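CghA (PDB 6KBC) is a fungal beta-rich protein of the calycin clan that binds the ligand WK1 in a pocket lined by residues from both of its domains. Local coordinates at residues L50-M54 and S157-R161; F62-F66 and T145-D149; V97-T103 and A115-E121. One frame throughout, in Å; residues are numbered along the deposited sequence.

Interaction 1: residues L50-M54 and S157-R161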
# COMPACT_ATOMS: atom_id res chain seq x y z
N LEU A 50 -0.04 5.40 -3.74
CA LEU A 50 -0.44 5.28 -2.34
C LEU A 50 0.48 6.11 -1.46
O LEU A 50 1.71 6.05 -1.61
CB LEU A 50 -0.41 3.82 -1.87
CG LEU A 50 -0.73 3.50 -0.40
CD1 LEU A 50 -1.38 2.11 -0.30
CD2 LEU A 50 0.52 3.57 0.50
N PHE A 51 -0.11 6.84 -0.52
CA PHE A 51 0.64 7.63 0.46
C PHE A 51 0.04 7.37 1.82
O PHE A 51 -1.18 7.42 1.97
CB PHE A 51 0.59 9.14 0.17
CG PHE A 51 1.06 9.53 -1.21
CD1 PHE A 51 0.22 9.42 -2.31
CD2 PHE A 51 2.34 10.03 -1.40
CE1 PHE A 51 0.66 9.79 -3.58
CE2 PHE A 51 2.79 10.41 -2.67
CZ PHE A 51 1.94 10.28 -3.75
N ASP A 52 0.87 7.12 2.83
CA ASP A 52 0.29 6.87 4.14
C ASP A 52 1.15 7.47 5.23
O ASP A 52 2.26 7.96 4.99
CB ASP A 52 0.05 5.37 4.40
CG ASP A 52 1.31 4.55 4.28
OD1 ASP A 52 2.42 5.10 4.48
OD2 ASP A 52 1.20 3.32 4.00
N ALA A 53 0.63 7.39 6.45
CA ALA A 53 1.33 7.93 7.60
C ALA A 53 0.70 7.30 8.83
O ALA A 53 -0.52 7.11 8.88
CB ALA A 53 1.19 9.45 7.67
N MET A 54 1.51 6.96 9.82
CA MET A 54 0.90 6.61 11.09
C MET A 54 1.80 7.07 12.21
O MET A 54 3.01 7.17 12.04
CB MET A 54 0.66 5.12 11.21
CG MET A 54 1.92 4.31 11.25
SD MET A 54 1.36 2.62 11.41
CE MET A 54 0.72 2.62 13.07
N SER A 157 -3.03 18.50 4.78
CA SER A 157 -1.89 17.97 4.06
C SER A 157 -1.24 16.82 4.81
O SER A 157 -1.39 16.64 6.02
CB SER A 157 -0.84 19.06 3.79
OG SER A 157 -0.33 19.52 5.01
N LEU A 158 -0.50 16.04 4.02
CA LEU A 158 0.40 14.99 4.44
C LEU A 158 1.73 15.25 3.76
O LEU A 158 1.76 15.63 2.59
CB LEU A 158 -0.11 13.60 4.00
CG LEU A 158 0.71 12.40 4.47
CD1 LEU A 158 -0.17 11.19 4.71
CD2 LEU A 158 1.75 12.09 3.39
N THR A 159 2.82 15.01 4.46
CA THR A 159 4.12 15.13 3.83
C THR A 159 5.01 13.99 4.26
O THR A 159 4.87 13.45 5.36
CB THR A 159 4.84 16.46 4.14
OG1 THR A 159 5.36 16.42 5.48
CG2 THR A 159 3.89 17.64 3.98
N HIS A 160 5.91 13.61 3.37
CA HIS A 160 6.94 12.63 3.63
C HIS A 160 8.30 13.27 3.47
O HIS A 160 8.51 14.06 2.55
CB HIS A 160 6.86 11.46 2.64
CG HIS A 160 5.65 10.59 2.79
ND1 HIS A 160 4.86 10.21 1.73
CD2 HIS A 160 5.13 9.97 3.88
CE1 HIS A 160 3.89 9.42 2.16
NE2 HIS A 160 4.03 9.26 3.46
N ARG A 161 9.22 12.90 4.35
CA ARG A 161 10.64 13.22 4.22
C ARG A 161 11.32 11.86 4.16
O ARG A 161 11.44 11.20 5.19
CB ARG A 161 11.14 14.02 5.42
CG ARG A 161 10.57 15.42 5.48
CD ARG A 161 10.30 15.98 4.10
NE ARG A 161 9.56 17.24 4.14
CZ ARG A 161 10.10 18.45 4.01
NH1 ARG A 161 11.41 18.57 3.88
NH2 ARG A 161 9.32 19.53 4.03
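The backbone around Phe51 to Ala53 crosses that around Leu158 to His160 at almost a right angle (89°), with the two short axes 7.8 Å apart at their closest. His160 bridges the gap. His160 NE2 donates a short, nearly straight hydrogen bond to Asp52 O (2.7 Å, 171° at the hydrogen). The donor lies in the plane of the carbonyl, and Asp52 O lies in the plane of the imidazole ring. With chi1 at -68°, CG of His160 stands opposite its own carbonyl carbon, and the ring extends across to the other strand. The CE1 corner of the imidazole reaches the edge of the Phe51 ring, near its plane, with His160 CE1 3.9 Å from Phe51 CD2. His160 ND1 bonds to Thr144 OG1, which would limit rotation of the ring, though this hydrogen bond is weak. Such crossing of strands at near 90° is orthogonal beta packing. It joins strands 46-54 and 154-162 across a buried interior, consistent with the calycin-like character of this domain. Leu158, from the same strand as the histidine, packs beside it. Leu158 CD2 lies over the rim of one imidazole face, 3.6 Å above the plane, while Leu158 CD1 meets Ala53 CB at 3.7 Å. The CB of Asp52 is turned away, but its carboxylate bends back, bringing Asp52 OD1 to 4.6 Å from His160 NE2 without a bond. The carboxylate forms a salt bridge with Arg246 and accepts a hydrogen bond from Gly225 N. Leu50, farther along the same strand, touches WK1.

Interaction 2: residues F62-F66 and T145-D149; sequences FTVSF and TVVFD. With WK1 ((2S)-3-[(2S,4E)-4-[[(1R,2S,4aR,6S,8R,8aS)-2-[(E)-but-2-en-2-yl]-6,8-dimethyl-1,2,4a,5,6,7,8,8a-octahydronaphthalen-1-yl]-oxidanyl-methylidene]-3,5-bis(oxidanylidene)pyrrolidin-2-yl]-2-methyl-2-oxidanyl-propanoic acid), chain B.
The Phe62 and Phe148 rings meet obliquely, with planes at 69° and centroids 5.7 Å apart. Phe148 CZ sits in plane at the edge of the Phe62 ring, and the closest pair is Phe62 CZ and Phe148 CE2 at 3.5 Å. Val64 lies at the edge of the Phe148 ring, with Val64 CG2 3.9 Å from Phe148 CZ. Val146 CG1 lies at the edge of the Phe66 ring, 3.8 Å from Phe66 CZ. The two side chains run in opposite directions alongside each other. Phe66 also meets Phe135 and Trp118 edge-to-face, and Ile81 touches Phe62, Val64 and Phe148. Strands 62-66 and 145-149 cross at 87°, again an orthogonal packing of beta strands. Their axes stand 10.5 Å apart, and the space between is filled with aromatic and branched apolar side chains, as in the interior of a calycin-type domain. Alternation along strand 60-69 turns Ser65 away from this apolar layer and into the ligand pocket. Ser65 OG is anti to the carbonyl carbon (chi1 -72°), which carries the hydroxyl to the ligand, and Ser65 OG donates a 2.7 Å hydrogen bond to O5 of WK1. His94, Asn82, Lys352 and Asn364 also hydrogen-bond to the ligand.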
# COMPACT_ATOMS: atom_id res chain seq x y z
N PHE A 62 -3.26 6.91 8.69
CA PHE A 62 -3.88 7.58 7.56
C PHE A 62 -3.35 6.94 6.29
O PHE A 62 -2.15 6.67 6.19
CB PHE A 62 -3.58 9.09 7.56
CG PHE A 62 -4.19 9.81 6.38
CD1 PHE A 62 -5.47 10.31 6.46
CD2 PHE A 62 -3.49 9.96 5.20
CE1 PHE A 62 -6.06 10.94 5.38
CE2 PHE A 62 -4.06 10.61 4.11
CZ PHE A 62 -5.35 11.09 4.20
N THR A 63 -4.22 6.73 5.33
CA THR A 63 -3.75 6.24 4.05
C THR A 63 -4.69 6.76 2.97
O THR A 63 -5.89 6.90 3.19
CB THR A 63 -3.67 4.70 4.02
OG1 THR A 63 -3.00 4.28 2.82
CG2 THR A 63 -5.06 4.06 4.09
N VAL A 64 -4.11 7.09 1.83
CA VAL A 64 -4.87 7.48 0.66
C VAL A 64 -4.28 6.74 -0.53
O VAL A 64 -3.05 6.63 -0.66
CB VAL A 64 -4.83 9.02 0.45
CG1 VAL A 64 -3.39 9.52 0.38
CG2 VAL A 64 -5.61 9.41 -0.78
N SER A 65 -5.14 6.20 -1.37
CA SER A 65 -4.73 5.64 -2.64
C SER A 65 -5.38 6.48 -3.72
O SER A 65 -6.61 6.63 -3.74
CB SER A 65 -5.12 4.16 -2.77
OG SER A 65 -4.31 3.36 -1.93
N PHE A 66 -4.56 7.06 -4.59
CA PHE A 66 -5.04 7.74 -5.78
C PHE A 66 -5.17 6.69 -6.89
O PHE A 66 -4.17 6.08 -7.29
CB PHE A 66 -4.10 8.85 -6.20
CG PHE A 66 -4.01 9.99 -5.21
CD1 PHE A 66 -3.16 9.91 -4.12
CD2 PHE A 66 -4.78 11.14 -5.38
CE1 PHE A 66 -3.06 10.97 -3.21
CE2 PHE A 66 -4.69 12.19 -4.47
CZ PHE A 66 -3.83 12.10 -3.38
N THR A 145 4.31 15.67 -0.97
CA THR A 145 3.25 16.46 -0.36
C THR A 145 1.93 16.00 -0.93
O THR A 145 1.79 15.88 -2.14
CB THR A 145 3.46 17.96 -0.61
OG1 THR A 145 4.74 18.34 -0.09
CG2 THR A 145 2.39 18.76 0.10
N VAL A 146 0.98 15.73 -0.05
CA VAL A 146 -0.38 15.38 -0.44
C VAL A 146 -1.30 16.42 0.18
O VAL A 146 -1.19 16.70 1.37
CB VAL A 146 -0.75 13.96 0.04
CG1 VAL A 146 -2.14 13.62 -0.39
CG2 VAL A 146 0.28 12.98 -0.49
N VAL A 147 -2.18 16.99 -0.63
CA VAL A 147 -3.02 18.08 -0.17
C VAL A 147 -4.46 17.78 -0.54
O VAL A 147 -4.76 17.46 -1.69
CB VAL A 147 -2.59 19.43 -0.77
CG1 VAL A 147 -3.51 20.54 -0.27
CG2 VAL A 147 -1.14 19.73 -0.41
N PHE A 148 -5.34 17.88 0.45
CA PHE A 148 -6.77 17.70 0.25
C PHE A 148 -7.46 19.05 0.39
O PHE A 148 -7.20 19.79 1.35
CB PHE A 148 -7.33 16.70 1.26
CG PHE A 148 -6.68 15.35 1.19
CD1 PHE A 148 -7.08 14.43 0.23
CD2 PHE A 148 -5.65 15.01 2.05
CE1 PHE A 148 -6.47 13.19 0.14
CE2 PHE A 148 -5.04 13.76 1.98
CZ PHE A 148 -5.45 12.85 1.02
N ASP A 149 -8.31 19.36 -0.57
CA ASP A 149 -9.18 20.53 -0.52
C ASP A 149 -10.57 20.04 -0.92
O ASP A 149 -11.01 20.20 -2.06
CB ASP A 149 -8.67 21.66 -1.44
CG ASP A 149 -9.52 22.92 -1.35
OD1 ASP A 149 -10.35 23.04 -0.42
OD2 ASP A 149 -9.36 23.79 -2.24
O WK1 B . -12.28 1.77 -0.25
C17 WK1 B . -11.26 1.87 0.38
O1 WK1 B . -11.03 2.81 1.10
C19 WK1 B . -10.23 0.82 0.31
O2 WK1 B . -10.65 -0.28 -0.43
C18 WK1 B . -9.97 0.30 1.69
C20 WK1 B . -9.08 1.50 -0.38
C22 WK1 B . -7.83 0.73 -0.20
N WK1 B . -6.59 1.34 -0.65
C21 WK1 B . -5.88 0.44 -1.33
O5 WK1 B . -4.70 0.72 -1.83
C23 WK1 B . -7.76 -0.59 -0.79
O4 WK1 B . -8.68 -1.52 -0.69
C24 WK1 B . -6.55 -0.85 -1.50
C16 WK1 B . -6.17 -2.09 -2.17
O3 WK1 B . -6.99 -3.07 -2.12
C9 WK1 B . -4.83 -2.24 -2.75
C8 WK1 B . -4.03 -2.67 -1.49
C12 WK1 B . -4.33 -2.00 -0.16
C13 WK1 B . -3.65 -0.98 0.30
C90 WK1 B . -3.98 -0.34 1.60
C14 WK1 B . -5.45 -2.51 0.68
C7 WK1 B . -4.14 -4.14 -1.22
C6 WK1 B . -3.86 -4.97 -2.19
C3 WK1 B . -3.73 -4.40 -3.56
C4 WK1 B . -4.72 -3.29 -3.85
C5 WK1 B . -4.28 -2.62 -5.13
C11 WK1 B . -5.31 -1.64 -5.58
C2 WK1 B . -3.65 -5.39 -4.70
C1 WK1 B . -2.99 -4.65 -5.82
C10 WK1 B . -2.60 -5.49 -6.99
C WK1 B . -3.94 -3.58 -6.26

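Interaction 3: residues V97-T103 and A115-E121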
# COMPACT_ATOMS: atom_id res chain seq x y z
N VAL A 97 -13.71 11.91 -8.64
CA VAL A 97 -13.52 13.16 -9.38
C VAL A 97 -13.57 12.86 -10.87
O VAL A 97 -13.32 11.72 -11.31
CB VAL A 97 -12.18 13.85 -9.00
CG1 VAL A 97 -12.17 14.20 -7.52
CG2 VAL A 97 -11.00 12.96 -9.37
N PRO A 98 -13.90 13.86 -11.69
CA PRO A 98 -13.91 13.68 -13.15
C PRO A 98 -12.57 13.90 -13.84
O PRO A 98 -12.45 13.55 -15.02
CB PRO A 98 -14.92 14.73 -13.62
CG PRO A 98 -14.77 15.83 -12.62
CD PRO A 98 -14.52 15.15 -11.30
N VAL A 99 -11.57 14.46 -13.16
CA VAL A 99 -10.28 14.77 -13.78
C VAL A 99 -9.17 14.14 -12.96
O VAL A 99 -9.10 14.33 -11.74
CB VAL A 99 -10.05 16.29 -13.91
CG1 VAL A 99 -8.79 16.55 -14.70
CG2 VAL A 99 -11.23 16.96 -14.58
N SER A 100 -8.27 13.44 -13.64
CA SER A 100 -7.01 12.98 -13.08
C SER A 100 -5.89 13.39 -14.02
O SER A 100 -5.84 12.92 -15.16
CB SER A 100 -6.98 11.47 -12.88
OG SER A 100 -5.70 11.08 -12.41
N VAL A 101 -4.99 14.23 -13.54
CA VAL A 101 -3.86 14.66 -14.34
C VAL A 101 -2.58 14.42 -13.57
O VAL A 101 -2.48 14.77 -12.38
CB VAL A 101 -3.99 16.14 -14.77
CG1 VAL A 101 -4.02 17.07 -13.58
CG2 VAL A 101 -2.85 16.51 -15.69
N VAL A 102 -1.60 13.82 -14.23
CA VAL A 102 -0.27 13.63 -13.66
C VAL A 102 0.73 14.26 -14.62
O VAL A 102 0.71 13.99 -15.82
CB VAL A 102 0.06 12.15 -13.43
CG1 VAL A 102 1.47 12.02 -12.84
CG2 VAL A 102 -0.98 11.53 -12.51
N THR A 103 1.61 15.10 -14.07
CA THR A 103 2.66 15.73 -14.84
C THR A 103 4.00 15.36 -14.24
O THR A 103 4.13 15.17 -13.03
CB THR A 103 2.49 17.25 -14.85
OG1 THR A 103 2.71 17.75 -13.52
CG2 THR A 103 1.09 17.63 -15.30
N ALA A 115 3.56 15.69 -10.21
CA ALA A 115 2.40 16.25 -9.54
C ALA A 115 1.16 15.57 -10.08
O ALA A 115 0.98 15.48 -11.30
CB ALA A 115 2.30 17.76 -9.74
N GLY A 116 0.31 15.09 -9.19
CA GLY A 116 -0.94 14.46 -9.57
C GLY A 116 -2.09 15.25 -8.99
O GLY A 116 -2.00 15.74 -7.86
N VAL A 117 -3.15 15.40 -9.78
CA VAL A 117 -4.33 16.12 -9.32
C VAL A 117 -5.59 15.38 -9.75
O VAL A 117 -5.90 15.28 -10.95
CB VAL A 117 -4.35 17.58 -9.83
CG1 VAL A 117 -5.46 18.35 -9.14
CG2 VAL A 117 -3.01 18.27 -9.60
N TRP A 118 -6.25 14.79 -8.77
CA TRP A 118 -7.64 14.34 -8.78
C TRP A 118 -8.53 15.51 -8.37
O TRP A 118 -8.50 15.95 -7.22
CB TRP A 118 -7.74 13.15 -7.83
CG TRP A 118 -7.28 11.78 -8.34
CD1 TRP A 118 -8.09 10.77 -8.73
CD2 TRP A 118 -5.99 11.46 -8.91
NE1 TRP A 118 -7.37 9.73 -9.24
CE2 TRP A 118 -6.08 10.14 -9.41
CE3 TRP A 118 -4.76 12.12 -8.97
CZ2 TRP A 118 -4.98 9.47 -9.95
CZ3 TRP A 118 -3.67 11.45 -9.51
CH2 TRP A 118 -3.79 10.14 -9.99
N ARG A 119 -9.30 16.03 -9.33
CA ARG A 119 -10.03 17.27 -9.09
C ARG A 119 -11.30 17.34 -9.92
O ARG A 119 -11.43 16.67 -10.95
CB ARG A 119 -9.19 18.51 -9.39
CG ARG A 119 -8.77 18.58 -10.85
CD ARG A 119 -7.97 19.82 -11.19
NE ARG A 119 -7.56 19.79 -12.59
CZ ARG A 119 -8.31 20.19 -13.61
NH1 ARG A 119 -9.57 20.55 -13.43
NH2 ARG A 119 -7.82 20.14 -14.84
N THR A 120 -12.22 18.17 -9.45
CA THR A 120 -13.34 18.63 -10.25
C THR A 120 -12.86 19.62 -11.32
O THR A 120 -11.70 20.04 -11.35
CB THR A 120 -14.40 19.27 -9.36
OG1 THR A 120 -13.77 20.24 -8.51
CG2 THR A 120 -15.08 18.23 -8.50
N GLU A 121 -13.78 19.99 -12.21
CA GLU A 121 -13.44 20.76 -13.41
C GLU A 121 -13.07 22.21 -13.12
O GLU A 121 -13.64 22.85 -12.24
CB GLU A 121 -14.60 20.71 -14.41
CG GLU A 121 -15.04 19.30 -14.79
CD GLU A 121 -14.32 18.77 -16.01
OE1 GLU A 121 -13.27 19.35 -16.38
OE2 GLU A 121 -14.79 17.76 -16.60
O HOH W 1 -0.67 17.59 -12.65
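Ala115 O accepts two hydrogen bonds, from Thr103 N and a water, and also has a CA-H...O contact with Val102 CA. Thr103 N lies in the carbonyl plane, 2.9 Å from Ala115 O. The same water has a weak contact with Thr103 OG1. Val101 and Val117 form the next hydrogen-bonded pair of this antiparallel ladder, and Val117 N to Val101 O is its shortest bond at 2.8 Å. In the Val99-Arg119 pair one bond is sound, Arg119 N to Val99 O, and the other, Val99 N to Arg119 O, is weak (132°). On the face that carries Ser100, Val102 and Trp118, the serine lies over the indole. Ser100 CB is 4.0 Å from the centroid of the Trp118 five-membered ring, a CH-pi contact. Ser100 OG sits over the six-membered part, 3.0 Å from Trp118 CZ2, and is hydrogen-bonded to Arg68 NE. Trp118 NE1 is hydrogen-bonded to Phe67 O. Val102 CG2 reaches the far end of the ring, 4.0 Å from Trp118 CH2. On the face of Val99, Val101 and Arg119, the arginine runs extended from CG to NE. One face of its guanidinium lies over Val99 CG1, and Arg119 NH1 donates to Thr120 O at 3.0 Å. This beta hairpin is flanked by strand 6-10 along 99-105 and by strand 132-137 along 113-119, while Trp118 packs on Phe77 of strand 77-85.

Overall arrangement
Interactions 1 and 2 are buried crossings in the domain interior, whereas interaction 3 is a partly exposed hairpin farther from the centre of the chain. The first two share neighbouring elements: strand 46-54 pairs with 60-69, and 143-150 pairs with 154-162. Probable backbone hydrogen bonds, Ala53 with Phe62 and Leu158 with Val146, link them directly. Their chemistry differs. Interaction 1 combines one side-chain-to-backbone bond with apolar packing, interaction 2 rests on apolar packing, and interaction 3 on a ladder of backbone bonds. Interactions 2 and 3 touch through Phe66 and Trp118. In sequence, interaction 3 is nested inside interaction 2, which is nested inside interaction 1.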